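Local coordinates for putative riboflavin biosynthesis protein (Shewanella loihica, PDB 3KY8), which probably acts as a 5-amino-6-(5-phosphoribosylamino)uracil reductase of the RibD C-terminal domain family, an activity belonging to riboflavin biosynthesis, at residues I119-L122 / N123-F127. Residues are numbered along the deposited sequence; the frame is centred on the assembly and turned at random.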
ATOM      1  N   ILE A 119     -22.422 -14.443  -7.040  1.00 33.46           N
ATOM      2  CA  ILE A 119     -22.269 -13.458  -8.108  1.00 33.57           C
ATOM      3  C   ILE A 119     -23.120 -13.831  -9.313  1.00 32.30           C
ATOM      4  O   ILE A 119     -23.763 -12.964  -9.892  1.00 36.36           O
ATOM      5  CB  ILE A 119     -20.765 -13.212  -8.532  1.00 33.03           C
ATOM      6  CG1 ILE A 119     -19.941 -12.656  -7.360  1.00 32.15           C
ATOM      7  CG2 ILE A 119     -20.662 -12.214  -9.698  1.00 31.65           C
ATOM      8  CD1 ILE A 119     -18.448 -12.871  -7.564  1.00 32.84           C
ATOM      9  N   ALA A 120     -23.130 -15.103  -9.697  1.00 32.15           N
ATOM     10  CA  ALA A 120     -23.929 -15.528 -10.853  1.00 31.50           C
ATOM     11  C   ALA A 120     -25.387 -15.195 -10.605  1.00 32.61           C
ATOM     12  O   ALA A 120     -26.110 -14.747 -11.502  1.00 37.22           O
ATOM     13  CB  ALA A 120     -23.756 -17.038 -11.130  1.00 29.14           C
ATOM     14  N   ASP A 121     -25.816 -15.425  -9.373  1.00 32.14           N
ATOM     15  CA  ASP A 121     -27.184 -15.197  -9.005  1.00 34.37           C
ATOM     16  C   ASP A 121     -27.570 -13.721  -9.007  1.00 33.46           C
ATOM     17  O   ASP A 121     -28.601 -13.380  -9.577  1.00 32.27           O
ATOM     18  CB  ASP A 121     -27.480 -15.804  -7.654  1.00 33.58           C
ATOM     19  CG  ASP A 121     -28.951 -15.799  -7.360  1.00 42.37           C
ATOM     20  OD1 ASP A 121     -29.671 -16.518  -8.080  1.00 44.01           O
ATOM     21  OD2 ASP A 121     -29.380 -15.047  -6.445  1.00 47.08           O
ATOM     22  N   LEU A 122     -26.771 -12.864  -8.359  1.00 33.20           N
ATOM     23  CA  LEU A 122     -26.992 -11.416  -8.437  1.00 33.81           C
ATOM     24  C   LEU A 122     -26.990 -10.888  -9.888  1.00 35.87           C
ATOM     25  O   LEU A 122     -27.869 -10.088 -10.278  1.00 37.12           O
ATOM     26  CB  LEU A 122     -25.958 -10.639  -7.584  1.00 33.43           C
ATOM     27  CG  LEU A 122     -25.892 -10.918  -6.067  1.00 34.80           C
ATOM     28  CD1 LEU A 122     -24.707 -10.280  -5.350  1.00 28.72           C
ATOM     29  CD2 LEU A 122     -27.180 -10.564  -5.372  1.00 31.84           C
ATOM     30  N   ASN A 123     -26.002 -11.298 -10.690  1.00 35.75           N
ATOM     31  CA  ASN A 123     -25.908 -10.850 -12.086  1.00 32.93           C
ATOM     32  C   ASN A 123     -27.162 -11.233 -12.881  1.00 34.65           C
ATOM     33  O   ASN A 123     -27.667 -10.420 -13.688  1.00 29.49           O
ATOM     34  CB  ASN A 123     -24.697 -11.460 -12.812  1.00 35.25           C
ATOM     35  CG  ASN A 123     -23.321 -10.938 -12.318  1.00 28.02           C
ATOM     36  OD1 ASN A 123     -22.296 -11.503 -12.724  1.00 29.93           O
ATOM     37  ND2 ASN A 123     -23.287  -9.896 -11.459  1.00 27.10           N
ATOM     38  N   ALA A 124     -27.659 -12.461 -12.651  1.00 34.06           N
ATOM     39  CA  ALA A 124     -28.855 -12.965 -13.340  1.00 37.06           C
ATOM     40  C   ALA A 124     -30.074 -12.114 -13.017  1.00 37.78           C
ATOM     41  O   ALA A 124     -30.972 -11.942 -13.864  1.00 38.25           O
ATOM     42  CB  ALA A 124     -29.136 -14.437 -12.995  1.00 36.04           C
ATOM     43  N   LYS A 125     -30.093 -11.571 -11.804  1.00 36.56           N
ATOM     44  CA  LYS A 125     -31.169 -10.676 -11.372  1.00 34.92           C
ATOM     45  C   LYS A 125     -30.967  -9.222 -11.753  1.00 33.79           C
ATOM     46  O   LYS A 125     -31.781  -8.406 -11.409  1.00 35.00           O
ATOM     47  CB  LYS A 125     -31.342 -10.771  -9.871  1.00 35.95           C
ATOM     48  CG  LYS A 125     -31.892 -12.124  -9.426  1.00 39.92           C
ATOM     49  CD  LYS A 125     -31.824 -12.213  -7.917  1.00 50.28           C
ATOM     50  CE  LYS A 125     -32.369 -13.511  -7.362  1.00 51.17           C
ATOM     51  NZ  LYS A 125     -32.128 -13.548  -5.880  1.00 55.37           N
ATOM     52  N   GLY A 126     -29.871  -8.904 -12.446  1.00 35.53           N
ATOM     53  CA  GLY A 126     -29.610  -7.563 -12.928  1.00 33.88           C
ATOM     54  C   GLY A 126     -28.714  -6.706 -12.068  1.00 32.86           C
ATOM     55  O   GLY A 126     -28.590  -5.524 -12.323  1.00 34.48           O
ATOM     56  N   PHE A 127     -28.097  -7.299 -11.054  1.00 32.31           N
ATOM     57  CA  PHE A 127     -27.096  -6.641 -10.221  1.00 30.98           C
ATOM     58  C   PHE A 127     -25.724  -7.041 -10.778  1.00 28.24           C
ATOM     59  O   PHE A 127     -25.108  -8.005 -10.362  1.00 28.95           O
ATOM     60  CB  PHE A 127     -27.264  -7.050  -8.740  1.00 28.46           C
ATOM     61  CG  PHE A 127     -28.613  -6.709  -8.163  1.00 29.88           C
ATOM     62  CD1 PHE A 127     -28.905  -5.407  -7.743  1.00 35.51           C
ATOM     63  CD2 PHE A 127     -29.608  -7.673  -8.065  1.00 28.95           C
ATOM     64  CE1 PHE A 127     -30.159  -5.090  -7.223  1.00 33.00           C
ATOM     65  CE2 PHE A 127     -30.838  -7.372  -7.525  1.00 34.62           C
ATOM     66  CZ  PHE A 127     -31.118  -6.073  -7.108  1.00 31.44           C
TER
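Phe127 N reaches back to Leu122 O over 2.9 Å, coming from above the carbonyl plane, and so joins the loop to the last turn of the helix. A second return bond, from Gly126 N to Asn123 O at 2.9 Å, completes a Schellman motif, with Gly126 at positive phi (97°), where a CB would collide with the carbonyl O of the residue before, Lys125. The tight side is built on Leu122 and Asn123. Leu122 CB lies 4.0 Å from Phe127 CB, and the rim of the Phe127 ring faces Leu122 O, which lies close to the ring plane. With CG beside the backbone N (chi1 -69°), the Asn123 side chain lies alongside Ile119 and points the same way; its OD1 is 3.5 Å from Ile119 CG2, while ND2 donates to Phe127 O at 2.8 Å, the acceptor almost within the amide plane. This bond holds the amide's rotation and ties the buried side chain to the outgoing chain. Replacing Asn123 by an alanine would remove the amide and would probably leave Phe127 O without this donor and the chain after the turn freer to shift. The other side faces solvent: Ala120 and Ala124 are exposed, and the extended Lys125 crosses Asp121 to form a salt bridge, NZ meeting OD2 on its syn side at 3.2 Å. The motif terminates helix 115-124 and turns the chain into strand 129-133 of the mixed sheet. Ile119 rests on Leu146 and Asn123 on Met20, both in loops, while the Phe127 ring packs edge-to-face with Phe91 of strand 90-93.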